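Long-range contacts in putative phosphomethylpyrimidine kinase (Bacteroides thetaiotaomicron, PDB 3MBH), which probably phosphorylates pyridoxal with ATP, as a pyridoxal kinase of the ribokinase clan, and holds a bound pyridoxal in this crystal: residues Ala11-Leu16 with Gly84-Pro89; Phe57-Asp62 with Pro89-Ile94; Pro145-Leu150 with Thr185-His190; Pro193-Val198 with Lys210-Tyr215. One frame throughout, in Å; residues are numbered along the deposited sequence. Where two conformers were deposited one is given.

Contact 1. Residues Ala11-Leu16 with Gly84-Pro89. With PXL (3-hydroxy-5-(hydroxymethyl)-2-methylisonicotinaldehyde), chain G.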
loop_
_atom_site.group_PDB
_atom_site.type_symbol
_atom_site.label_atom_id
_atom_site.label_comp_id
_atom_site.label_asym_id
_atom_site.label_seq_id
_atom_site.Cartn_x
_atom_site.Cartn_y
_atom_site.Cartn_z
ATOM N N ALA A 11 17.992 18.036 13.109
ATOM C CA ALA A 11 17.727 19.303 13.768
ATOM C C ALA A 11 17.224 20.275 12.659
ATOM O O ALA A 11 17.936 20.511 11.681
ATOM C CB ALA A 11 19.011 19.844 14.479
ATOM N N ALA A 12 16.026 20.839 12.845
ATOM C CA ALA A 12 15.365 21.685 11.888
ATOM C C ALA A 12 15.353 23.130 12.378
ATOM O O ALA A 12 14.634 23.478 13.325
ATOM C CB ALA A 12 13.930 21.179 11.600
ATOM N N VAL A 13 16.198 23.947 11.766
ATOM C CA VAL A 13 16.404 25.365 12.132
ATOM C C VAL A 13 15.564 26.255 11.162
ATOM O O VAL A 13 16.050 26.720 10.146
ATOM C CB VAL A 13 17.917 25.753 12.141
ATOM C CG1 VAL A 13 18.085 27.149 12.787
ATOM C CG2 VAL A 13 18.773 24.631 12.851
ATOM N N HIS A 14 14.289 26.411 11.515
ATOM C CA HIS A 14 13.308 27.059 10.718
ATOM C C HIS A 14 12.337 27.730 11.670
ATOM O O HIS A 14 12.285 27.393 12.855
ATOM C CB HIS A 14 12.495 26.057 9.882
ATOM C CG HIS A 14 13.296 25.274 8.887
ATOM N ND1 HIS A 14 13.281 25.568 7.544
ATOM C CD2 HIS A 14 14.044 24.155 9.019
ATOM C CE1 HIS A 14 14.062 24.718 6.895
ATOM N NE2 HIS A 14 14.544 23.846 7.764
ATOM N N ASP A 15 11.560 28.660 11.139
ATOM C CA ASP A 15 10.487 29.263 11.866
ATOM C C ASP A 15 9.228 28.367 12.009
ATOM O O ASP A 15 9.045 27.357 11.309
ATOM C CB ASP A 15 10.144 30.579 11.216
ATOM C CG ASP A 15 9.450 30.387 9.892
ATOM O OD1 ASP A 15 10.169 30.320 8.836
ATOM O OD2 ASP A 15 8.197 30.190 9.923
ATOM N N LEU A 16 8.365 28.743 12.963
ATOM C CA LEU A 16 7.046 28.148 13.148
ATOM C C LEU A 16 6.026 29.191 12.771
ATOM O O LEU A 16 5.910 30.219 13.446
ATOM C CB LEU A 16 6.817 27.698 14.574
ATOM C CG LEU A 16 5.528 26.855 14.861
ATOM C CD1 LEU A 16 5.659 25.432 14.272
ATOM C CD2 LEU A 16 5.209 26.768 16.320
ATOM N N GLY A 84 16.666 26.837 7.368
ATOM C CA GLY A 84 15.918 27.651 6.427
ATOM C C GLY A 84 15.740 29.089 6.894
ATOM O O GLY A 84 16.748 29.850 7.153
ATOM N N TYR A 85 14.493 29.517 6.936
ATOM C CA TYR A 85 14.177 30.889 7.314
ATOM C C TYR A 85 14.707 31.187 8.726
ATOM O O TYR A 85 14.351 30.536 9.660
ATOM C CB TYR A 85 12.669 31.111 7.219
ATOM C CG TYR A 85 12.173 32.531 7.454
ATOM C CD1 TYR A 85 12.127 33.063 8.743
ATOM C CD2 TYR A 85 11.776 33.356 6.385
ATOM C CE1 TYR A 85 11.687 34.342 8.975
ATOM C CE2 TYR A 85 11.317 34.626 6.624
ATOM C CZ TYR A 85 11.294 35.122 7.933
ATOM O OH TYR A 85 10.838 36.384 8.203
ATOM N N LEU A 86 15.529 32.214 8.849
ATOM C CA LEU A 86 16.107 32.655 10.117
ATOM C C LEU A 86 15.485 33.966 10.564
ATOM O O LEU A 86 15.033 34.771 9.758
ATOM C CB LEU A 86 17.624 32.838 9.980
ATOM C CG LEU A 86 18.361 31.623 9.441
ATOM C CD1 LEU A 86 19.906 31.880 9.323
ATOM C CD2 LEU A 86 18.109 30.370 10.279
ATOM N N GLY A 87 15.425 34.174 11.852
ATOM C CA GLY A 87 14.674 35.296 12.412
ATOM C C GLY A 87 15.388 36.624 12.624
ATOM O O GLY A 87 14.735 37.622 12.920
ATOM N N SER A 88 16.724 36.645 12.512
ATOM C CA SER A 88 17.462 37.892 12.531
ATOM C C SER A 88 18.859 37.636 11.950
ATOM O O SER A 88 19.299 36.510 11.845
ATOM C CB SER A 88 17.588 38.453 13.979
ATOM O OG SER A 88 18.624 37.758 14.695
ATOM N N PRO A 89 19.586 38.684 11.601
ATOM C CA PRO A 89 20.967 38.456 11.147
ATOM C C PRO A 89 21.924 37.872 12.191
ATOM O O PRO A 89 22.946 37.287 11.822
ATOM C CB PRO A 89 21.429 39.841 10.680
ATOM C CG PRO A 89 20.115 40.588 10.463
ATOM C CD PRO A 89 19.137 40.064 11.428
HETATM O OP4 PXL G . 10.972 29.218 3.262
HETATM C C5A PXL G . 9.965 30.150 2.898
HETATM C C5 PXL G . 9.484 30.875 4.160
HETATM C C6 PXL G . 9.687 30.444 5.455
HETATM N N1 PXL G . 9.264 31.144 6.508
HETATM C C2 PXL G . 8.563 32.297 6.470
HETATM C C3 PXL G . 8.267 32.848 5.141
HETATM C C4 PXL G . 8.779 32.107 3.964
HETATM C C4A PXL G . 8.523 32.491 2.578
HETATM O O4A PXL G . 7.661 33.306 2.479
HETATM O O3 PXL G . 7.625 34.009 4.931
HETATM C C2A PXL G . 8.136 32.884 7.805
HETATM O O HOH W 1 12.140 27.766 6.073
#
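Asp15 and Tyr85 meet across this contact and hold the bound pyridoxal between them, so the break in strand 9-17 and the loop after strand 80-83 share the ligand. The carboxylate atom Asp15 OD1 lies 2.6 Å from the ring nitrogen N1 of PXL, and the same oxygen comes 3.1 Å from Tyr85 CB, with the carboxylate turned 77° from the tyrosine ring. Tyr85 lays one ring face over the pyridine's nitrogen side, its CD2 3.3 Å from PXL N1, and the ligand methyl C2A sits above the ring centre. With chi1 at -174°, CG of Tyr85 stands opposite the backbone N, and the ring swings out over the ligand. An alanine here would remove that aromatic face and is likely to leave the pyridine free to tilt about its N1 contact with the carboxylate. The other oxygen, Asp15 OD2, is hydrogen-bonded to Ser23 OG and Ser17 OG, which helps to fix the carboxylate.

Behind the pocket, Gly84 N donates to Val13 O at 2.8 Å. That same nitrogen lies over one face of the His14 imidazole, where a CB on residue 84 would collide with ND1. Water 1 lies in the imidazole plane, 2.9 Å from His14 ND1, accepts from Tyr85 N and reaches PXL OP4 weakly. Val13 CG1 and Leu86 CD2 add an apolar touch at 4.1 Å.

All this lies at the break in strand 9-17, beside the C-terminal end of its parallel neighbour, strand 80-83: helix 24-33 packs on His14, helix 91-102 on Val13 and Leu86, and helix 127-136 on Leu86.

Contact 2. Residues Phe57-Asp62 with Pro89-Ile94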
loop_
_atom_site.group_PDB
_atom_site.type_symbol
_atom_site.label_atom_id
_atom_site.label_comp_id
_atom_site.label_asym_id
_atom_site.label_seq_id
_atom_site.Cartn_x
_atom_site.Cartn_y
_atom_site.Cartn_z
ATOM N N PHE A 57 5.017 38.545 14.387
ATOM C CA PHE A 57 6.387 38.109 14.320
ATOM C C PHE A 57 7.045 38.177 15.710
ATOM O O PHE A 57 7.048 39.209 16.345
ATOM C CB PHE A 57 7.155 38.996 13.341
ATOM C CG PHE A 57 8.554 38.566 13.137
ATOM C CD1 PHE A 57 8.843 37.535 12.279
ATOM C CD2 PHE A 57 9.590 39.131 13.873
ATOM C CE1 PHE A 57 10.136 37.089 12.090
ATOM C CE2 PHE A 57 10.897 38.687 13.700
ATOM C CZ PHE A 57 11.173 37.681 12.799
ATOM N N LEU A 58 7.591 37.056 16.168
ATOM C CA LEU A 58 8.395 37.008 17.364
ATOM C C LEU A 58 9.758 36.338 17.016
ATOM O O LEU A 58 9.826 35.146 16.659
ATOM C CB LEU A 58 7.695 36.216 18.462
ATOM C CG LEU A 58 8.454 36.142 19.803
ATOM C CD1 LEU A 58 8.592 37.503 20.543
ATOM C CD2 LEU A 58 7.788 35.103 20.672
ATOM N N ASP A 59 10.815 37.104 17.226
ATOM C CA ASP A 59 12.195 36.731 16.921
ATOM C C ASP A 59 12.641 35.847 18.047
ATOM O O ASP A 59 12.603 36.270 19.189
ATOM C CB ASP A 59 13.054 38.031 16.906
ATOM C CG ASP A 59 14.582 37.770 16.734
ATOM O OD1 ASP A 59 15.043 36.637 16.486
ATOM O OD2 ASP A 59 15.339 38.765 16.813
ATOM N N LEU A 60 13.085 34.642 17.762
ATOM C CA LEU A 60 13.525 33.743 18.850
ATOM C C LEU A 60 15.069 33.627 19.010
ATOM O O LEU A 60 15.562 32.663 19.665
ATOM C CB LEU A 60 12.892 32.358 18.692
ATOM C CG LEU A 60 11.358 32.258 18.834
ATOM C CD1 LEU A 60 10.952 30.830 18.458
ATOM C CD2 LEU A 60 10.904 32.636 20.242
ATOM N N THR A 61 15.802 34.597 18.441
ATOM C CA THR A 61 17.269 34.600 18.448
ATOM C C THR A 61 17.806 34.319 19.840
ATOM O O THR A 61 18.666 33.461 20.004
ATOM C CB THR A 61 17.874 35.944 17.949
ATOM O OG1 THR A 61 17.384 36.214 16.625
ATOM C CG2 THR A 61 19.472 35.952 17.973
ATOM N N ASP A 62 17.286 35.031 20.834
ATOM C CA ASP A 62 17.822 34.862 22.152
ATOM C C ASP A 62 17.416 33.588 22.902
ATOM O O ASP A 62 18.053 33.251 23.901
ATOM C CB ASP A 62 17.556 36.092 22.963
ATOM C CG ASP A 62 18.242 37.325 22.355
ATOM O OD1 ASP A 62 19.418 37.219 21.949
ATOM O OD2 ASP A 62 17.577 38.383 22.261
ATOM N N PRO A 89 19.586 38.684 11.601
ATOM C CA PRO A 89 20.967 38.456 11.147
ATOM C C PRO A 89 21.924 37.872 12.191
ATOM O O PRO A 89 22.946 37.287 11.822
ATOM C CB PRO A 89 21.429 39.841 10.680
ATOM C CG PRO A 89 20.115 40.588 10.463
ATOM C CD PRO A 89 19.137 40.064 11.428
ATOM N N ARG A 90 21.611 38.054 13.471
ATOM C CA ARG A 90 22.403 37.499 14.563
ATOM C C ARG A 90 22.366 35.944 14.574
ATOM O O ARG A 90 23.215 35.298 15.144
ATOM C CB ARG A 90 21.908 38.059 15.907
ATOM C CG ARG A 90 22.235 39.513 16.078
ATOM C CD ARG A 90 21.524 40.243 17.207
ATOM N NE ARG A 90 20.120 40.494 16.835
ATOM C CZ ARG A 90 19.064 39.973 17.446
ATOM N NH1 ARG A 90 19.192 39.216 18.521
ATOM N NH2 ARG A 90 17.848 40.287 17.020
ATOM N N GLN A 91 21.359 35.362 13.959
ATOM C CA GLN A 91 21.225 33.921 13.973
ATOM C C GLN A 91 22.259 33.232 13.124
ATOM O O GLN A 91 22.593 32.101 13.399
ATOM C CB GLN A 91 19.818 33.475 13.537
ATOM C CG GLN A 91 18.754 34.024 14.472
ATOM C CD GLN A 91 17.387 33.416 14.283
ATOM O OE1 GLN A 91 17.217 32.517 13.458
ATOM N NE2 GLN A 91 16.391 33.944 15.002
ATOM N N ILE A 92 22.808 33.911 12.133
ATOM C CA ILE A 92 23.729 33.202 11.252
ATOM C C ILE A 92 24.909 32.637 12.046
ATOM O O ILE A 92 25.230 31.465 11.936
ATOM C CB ILE A 92 24.179 33.999 10.050
ATOM C CG1 ILE A 92 23.080 33.937 8.971
ATOM C CG2 ILE A 92 25.537 33.389 9.509
ATOM C CD1 ILE A 92 21.797 34.862 9.266
ATOM N N GLN A 93 25.469 33.429 12.930
ATOM C CA GLN A 93 26.652 32.980 13.669
ATOM C C GLN A 93 26.316 31.959 14.752
ATOM O O GLN A 93 27.083 31.058 15.027
ATOM C CB GLN A 93 27.416 34.162 14.245
ATOM C CG GLN A 93 28.422 34.762 13.306
ATOM C CD GLN A 93 29.514 33.758 12.797
ATOM O OE1 GLN A 93 30.055 32.920 13.545
ATOM N NE2 GLN A 93 29.799 33.849 11.519
ATOM N N ILE A 94 25.167 32.122 15.363
ATOM C CA ILE A 94 24.644 31.123 16.324
ATOM C C ILE A 94 24.475 29.780 15.634
ATOM O O ILE A 94 24.871 28.714 16.149
ATOM C CB ILE A 94 23.321 31.564 16.986
ATOM C CG1 ILE A 94 23.576 32.818 17.819
ATOM C CG2 ILE A 94 22.757 30.407 17.853
ATOM C CD1 ILE A 94 22.317 33.600 18.270
HETATM O O HOH W 2 16.617 38.893 19.838
#
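Thr61 is wedged against Gln91 and Ile94 on the buried side, while Asp59, Asp62 and Arg90 form a looser charged cluster toward solvent. In the packed part Gln91 NE2 donates to Thr61 OG1 at 3.0 Å, nearly straight at 164° and with the hydroxyl oxygen in the amide plane. For Thr61, chi1 of -57° puts OG1 beside the backbone N and leaves the methyl CG2 anti to it, against Ile94 CD1 at 3.7 Å and also close to Arg90 NH1. Gln91 is held at both ends of its amide, since OE1 accepts from Gly87 N and NE2 also donates to Thr43 O.

On the solvent side the grip is polar and less well aligned. Arg90 NH2 meets Asp59 OD2 at 2.9 Å nearly along the C-O bond, but the carboxylate and guanidinium planes are 63° apart. Asp62 OD1 makes only a long salt bridge, 4.0 Å to Arg90 NH1, and water 2 sits in the guanidinium plane. An asparagine in place of Asp59 would probably leave Arg90 without its closer charged mate, free to swing outward.

Asp59 OD1 also accepts from Thr61 N at 2.9 Å, an Asx turn closing the end of strand 57-59, and this turn docks on the first turn of helix 91-102.

Contact 3. Residues Pro145-Leu150 with Thr185-His190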
loop_
_atom_site.group_PDB
_atom_site.type_symbol
_atom_site.label_atom_id
_atom_site.label_comp_id
_atom_site.label_asym_id
_atom_site.label_seq_id
_atom_site.Cartn_x
_atom_site.Cartn_y
_atom_site.Cartn_z
ATOM N N PRO A 145 19.367 27.247 -3.007
ATOM C CA PRO A 145 18.818 28.543 -3.426
ATOM C C PRO A 145 17.875 28.490 -4.620
ATOM O O PRO A 145 18.139 27.735 -5.571
ATOM C CB PRO A 145 20.021 29.288 -3.917
ATOM C CG PRO A 145 21.053 28.207 -4.222
ATOM C CD PRO A 145 20.781 27.081 -3.339
ATOM N N ASN A 146 16.857 29.353 -4.611
ATOM C CA ASN A 146 16.133 29.675 -5.826
ATOM C C ASN A 146 16.929 30.673 -6.636
ATOM O O ASN A 146 17.940 31.184 -6.165
ATOM C CB ASN A 146 14.695 30.145 -5.569
ATOM C CG ASN A 146 14.599 31.416 -4.759
ATOM O OD1 ASN A 146 15.442 32.330 -4.879
ATOM N ND2 ASN A 146 13.529 31.515 -3.954
ATOM N N LEU A 147 16.473 30.986 -7.846
ATOM C CA LEU A 147 17.266 31.848 -8.726
ATOM C C LEU A 147 17.533 33.234 -8.102
ATOM O O LEU A 147 18.655 33.801 -8.186
ATOM C CB LEU A 147 16.588 31.977 -10.107
ATOM C CG LEU A 147 17.479 32.600 -11.166
ATOM C CD1 LEU A 147 18.665 31.691 -11.377
ATOM C CD2 LEU A 147 16.699 32.838 -12.436
ATOM N N THR A 148 16.515 33.771 -7.436
ATOM C CA THR A 148 16.644 35.040 -6.743
ATOM C C THR A 148 17.765 35.002 -5.706
ATOM O O THR A 148 18.632 35.876 -5.679
ATOM C CB THR A 148 15.333 35.411 -6.033
ATOM O OG1 THR A 148 14.282 35.542 -7.000
ATOM C CG2 THR A 148 15.480 36.745 -5.259
ATOM N N GLU A 149 17.707 33.990 -4.862
ATOM C CA GLU A 149 18.648 33.788 -3.785
ATOM C C GLU A 149 20.042 33.545 -4.350
ATOM O O GLU A 149 21.034 34.007 -3.776
ATOM C CB GLU A 149 18.184 32.642 -2.894
ATOM C CG GLU A 149 16.957 33.001 -2.140
ATOM C CD GLU A 149 16.160 31.833 -1.595
ATOM O OE1 GLU A 149 16.362 30.652 -2.008
ATOM O OE2 GLU A 149 15.347 32.130 -0.709
ATOM N N LEU A 150 20.125 32.914 -5.516
ATOM C CA LEU A 150 21.418 32.686 -6.147
ATOM C C LEU A 150 22.121 33.996 -6.439
ATOM O O LEU A 150 23.328 34.155 -6.188
ATOM C CB LEU A 150 21.288 31.913 -7.465
ATOM C CG LEU A 150 22.580 31.961 -8.326
ATOM C CD1 LEU A 150 23.496 30.863 -7.923
ATOM C CD2 LEU A 150 22.257 31.890 -9.724
ATOM N N THR A 185 16.895 26.241 -7.768
ATOM C CA THR A 185 15.520 26.027 -8.174
ATOM C C THR A 185 14.916 27.284 -8.850
ATOM O O THR A 185 15.486 28.349 -8.874
ATOM C CB THR A 185 14.650 25.643 -7.009
ATOM O OG1 THR A 185 14.329 26.824 -6.255
ATOM C CG2 THR A 185 15.331 24.586 -6.152
ATOM N N SER A 186 13.749 27.107 -9.416
ATOM C CA SER A 186 12.946 28.186 -9.969
ATOM C C SER A 186 13.614 28.920 -11.123
ATOM O O SER A 186 13.487 30.155 -11.221
ATOM C CB SER A 186 12.568 29.176 -8.868
ATOM O OG SER A 186 12.257 28.464 -7.676
ATOM N N VAL A 187 14.308 28.174 -11.988
ATOM C CA VAL A 187 14.907 28.744 -13.161
ATOM C C VAL A 187 13.871 28.783 -14.298
ATOM O O VAL A 187 13.288 27.782 -14.653
ATOM C CB VAL A 187 16.156 27.984 -13.606
ATOM C CG1 VAL A 187 16.800 28.710 -14.852
ATOM C CG2 VAL A 187 17.159 27.852 -12.417
ATOM N N PRO A 188 13.637 29.959 -14.883
ATOM C CA PRO A 188 12.727 30.033 -16.027
ATOM C C PRO A 188 13.185 29.234 -17.252
ATOM O O PRO A 188 14.382 28.986 -17.467
ATOM C CB PRO A 188 12.745 31.501 -16.387
ATOM C CG PRO A 188 13.081 32.215 -15.115
ATOM C CD PRO A 188 14.023 31.291 -14.386
ATOM N N VAL A 189 12.220 28.846 -18.059
ATOM C CA VAL A 189 12.511 28.064 -19.228
ATOM C C VAL A 189 12.228 28.948 -20.428
ATOM O O VAL A 189 11.127 29.490 -20.589
ATOM C CB VAL A 189 11.677 26.793 -19.272
ATOM C CG1 VAL A 189 11.970 25.981 -20.584
ATOM C CG2 VAL A 189 11.925 25.975 -18.015
ATOM N N HIS A 190 13.244 29.105 -21.259
ATOM C CA HIS A 190 13.118 29.902 -22.473
ATOM C C HIS A 190 11.939 29.429 -23.343
ATOM O O HIS A 190 11.832 28.224 -23.676
ATOM C CB HIS A 190 14.420 29.830 -23.280
ATOM C CG HIS A 190 14.460 30.796 -24.411
ATOM N ND1 HIS A 190 14.356 32.158 -24.217
ATOM C CD2 HIS A 190 14.543 30.605 -25.749
ATOM C CE1 HIS A 190 14.399 32.768 -25.390
ATOM N NE2 HIS A 190 14.512 31.846 -26.333
#
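A capping box opens helix 147-154 here, and the residues that build it lie alongside strand 181-189, just past where it pairs with strand 142-143: Asn146 and Thr185 are bridged backbone to backbone, their CA atoms 4.4 Å apart. The bridge is made by Thr185 N, which donates to Pro145 O at 2.9 Å. Beside it, Asn146 CA directs a C-H toward Thr185 O. At the helix start each side chain of the box takes the other's backbone N-H: Glu149 N gives to Asn146 OD1 at 2.8 Å, nearly in line with the C=O, while Asn146 N gives to Glu149 OE1 on its anti side, 26° out of the carboxylate plane. With chi1 at 62°, Asn146 folds its amide back between the backbone N and the carbonyl carbon and over the helix start. The remaining polar ends are taken up by the backbone around strand 116-117, Asn146 ND2 by Gly116 O and Glu149 OE2 by Leu115 N.

On the strand side, Thr185 OG1 and Ser186 OG bond to each other at 3.0 Å, close beside Asn146 CB. Farther along, the Leu147 side chain crosses that of Pro188 obliquely, its methyl CD2 3.7 Å from Pro188 CD.

Contact 4. Residues Pro193-Val198 with Lys210-Tyr215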
loop_
_atom_site.group_PDB
_atom_site.type_symbol
_atom_site.label_atom_id
_atom_site.label_comp_id
_atom_site.label_asym_id
_atom_site.label_seq_id
_atom_site.Cartn_x
_atom_site.Cartn_y
_atom_site.Cartn_z
ATOM N N PRO A 193 6.852 29.514 -20.603
ATOM C CA PRO A 193 6.537 30.274 -19.401
ATOM C C PRO A 193 5.661 29.537 -18.382
ATOM O O PRO A 193 5.460 30.050 -17.292
ATOM C CB PRO A 193 5.809 31.507 -19.954
ATOM C CG PRO A 193 5.187 31.035 -21.221
ATOM C CD PRO A 193 5.985 29.885 -21.744
ATOM N N HIS A 194 5.151 28.364 -18.727
ATOM C CA HIS A 194 4.403 27.562 -17.766
ATOM C C HIS A 194 5.331 26.585 -17.040
ATOM O O HIS A 194 4.875 25.756 -16.253
ATOM C CB HIS A 194 3.274 26.794 -18.459
ATOM C CG HIS A 194 2.417 27.640 -19.361
ATOM N ND1 HIS A 194 1.192 28.145 -18.971
ATOM C CD2 HIS A 194 2.602 28.049 -20.639
ATOM C CE1 HIS A 194 0.666 28.834 -19.967
ATOM N NE2 HIS A 194 1.501 28.793 -20.991
ATOM N N LYS A 195 6.633 26.697 -17.296
ATOM C CA LYS A 195 7.594 25.744 -16.768
ATOM C C LYS A 195 8.698 26.368 -15.958
ATOM O O LYS A 195 9.047 27.517 -16.121
ATOM C CB LYS A 195 8.202 24.909 -17.909
ATOM C CG LYS A 195 7.160 24.065 -18.647
ATOM C CD LYS A 195 7.820 23.104 -19.602
ATOM C CE LYS A 195 6.768 22.232 -20.286
ATOM N NZ LYS A 195 7.391 21.335 -21.281
ATOM N N THR A 196 9.266 25.514 -15.128
ATOM C CA THR A 196 10.370 25.803 -14.293
ATOM C C THR A 196 11.430 24.700 -14.511
ATOM O O THR A 196 11.086 23.562 -14.916
ATOM C CB THR A 196 9.891 25.860 -12.802
ATOM O OG1 THR A 196 10.879 26.473 -12.027
ATOM C CG2 THR A 196 9.645 24.483 -12.222
ATOM N N SER A 197 12.697 25.056 -14.308
ATOM C CA SER A 197 13.785 24.070 -14.230
ATOM C C SER A 197 14.542 24.157 -12.903
ATOM O O SER A 197 14.486 25.171 -12.195
ATOM C CB SER A 197 14.739 24.171 -15.417
ATOM O OG SER A 197 15.035 25.524 -15.697
ATOM N N VAL A 198 15.183 23.037 -12.561
ATOM C CA VAL A 198 16.050 22.923 -11.425
ATOM C C VAL A 198 17.392 22.452 -11.990
ATOM O O VAL A 198 17.441 21.576 -12.873
ATOM C CB VAL A 198 15.523 21.905 -10.388
ATOM C CG1 VAL A 198 16.545 21.694 -9.246
ATOM C CG2 VAL A 198 14.120 22.327 -9.807
ATOM N N LYS A 210 19.953 18.631 -14.729
ATOM C CA LYS A 210 18.837 19.515 -14.943
ATOM C C LYS A 210 17.509 18.738 -14.988
ATOM O O LYS A 210 17.426 17.625 -15.534
ATOM C CB LYS A 210 19.064 20.247 -16.265
ATOM C CG LYS A 210 17.924 21.159 -16.753
ATOM C CD LYS A 210 18.328 21.818 -18.091
ATOM C CE LYS A 210 17.239 22.675 -18.729
ATOM N NZ LYS A 210 17.728 23.359 -20.008
ATOM N N VAL A 211 16.461 19.334 -14.472
ATOM C CA VAL A 211 15.132 18.749 -14.604
ATOM C C VAL A 211 14.153 19.875 -14.885
ATOM O O VAL A 211 14.283 20.941 -14.326
ATOM C CB VAL A 211 14.786 17.917 -13.356
ATOM C CG1 VAL A 211 14.818 18.749 -12.107
ATOM C CG2 VAL A 211 13.477 17.196 -13.519
ATOM N N THR A 212 13.239 19.671 -15.816
ATOM C CA THR A 212 12.282 20.694 -16.209
ATOM C C THR A 212 10.922 20.198 -15.800
ATOM O O THR A 212 10.611 19.054 -16.062
ATOM C CB THR A 212 12.313 20.942 -17.747
ATOM O OG1 THR A 212 13.567 21.544 -18.074
ATOM C CG2 THR A 212 11.173 21.931 -18.216
ATOM N N CYS A 213 10.110 21.068 -15.225
ATOM C CA CYS A 213 8.808 20.652 -14.756
ATOM C C CYS A 213 7.742 21.643 -15.118
ATOM O O CYS A 213 8.022 22.845 -15.261
ATOM C CB CYS A 213 8.852 20.490 -13.257
ATOM S SG CYS A 213 10.068 19.241 -12.784
ATOM N N PRO A 214 6.505 21.150 -15.256
ATOM C CA PRO A 214 5.447 22.055 -15.649
ATOM C C PRO A 214 4.728 22.579 -14.420
ATOM O O PRO A 214 3.578 22.198 -14.133
ATOM C CB PRO A 214 4.547 21.181 -16.512
ATOM C CG PRO A 214 4.664 19.814 -15.845
ATOM C CD PRO A 214 6.028 19.753 -15.248
ATOM N N TYR A 215 5.446 23.399 -13.675
ATOM C CA TYR A 215 4.857 24.123 -12.567
ATOM C C TYR A 215 5.692 25.339 -12.275
ATOM O O TYR A 215 6.857 25.443 -12.689
ATOM C CB TYR A 215 4.644 23.252 -11.331
ATOM C CG TYR A 215 5.909 22.755 -10.628
ATOM C CD1 TYR A 215 6.587 23.559 -9.736
ATOM C CD2 TYR A 215 6.386 21.462 -10.833
ATOM C CE1 TYR A 215 7.735 23.093 -9.062
ATOM C CE2 TYR A 215 7.533 20.983 -10.157
ATOM C CZ TYR A 215 8.208 21.822 -9.283
ATOM O OH TYR A 215 9.348 21.385 -8.659
#
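Thr196 sets its methyl over the Tyr215 ring: CG2 lies 4.1 Å from the ring centroid and 16° off the normal, a CH-pi contact displaced toward the rim. The torsion explains it, since OG1 stands opposite the backbone N (chi1 -165°) and CG2 is left between that nitrogen and the carbonyl carbon, aimed at the tyrosine. Next to it on this face, Val198 and Val211 pack flank to flank, Val198 CB 3.7 Å from Val211 CG1. The other face carries Ser197 opposite Thr212, a non-hydrogen-bonded pair with Ser197 CB 3.9 Å from Thr212 OG1. There the extended Lys195 chain crosses Thr212 at about a right angle, CD 3.8 Å from Thr212 CG2, before its NZ goes on to a salt bridge with Glu192. Ser197 OG hydrogen-bonds to Val187 O on the neighbouring strand.

Between these two layers of side chains the backbones form a two-stranded antiparallel hairpin, at 162° between strand directions. Thr196 and Cys213 are a hydrogen-bonded pair, Cys213 N giving to Thr196 O at 2.7 Å and Thr196 N returning to Cys213 O at 2.9 Å; Val198 and Val211 repeat the pattern. Beyond Cys213, Pro214 centres an inverse gamma turn.

Within the mixed sheet this hairpin sits between strand 181-189, which pairs with 195-202, and strand 288-290, which pairs with 207-213. Helix 241-257 packs on the Cys213 and Tyr215 side.

How the contacts relate
Contacts 1 and 2 form one cluster, their centres 8 Å apart, sharing Pro89 and joined where Ser88 OG and Thr61 OG1 come within 2.8 Å; along the chain their segments alternate. Contact 1 holds the pyridoxal directly, whereas the Gln91 side chain of contact 2 stays about 11 Å from it. Contacts 3 and 4 form a second cluster, centres 10 Å apart, in which Val187 N and O face Ser197 and strands 181-189 and 195-202 run side by side. The side chain of Asn146 in contact 3 is about 8 Å from the ligand; contact 4 lies across the chain's centre from contact 1, about 17 Å between nearest atoms. All four reach one sheet.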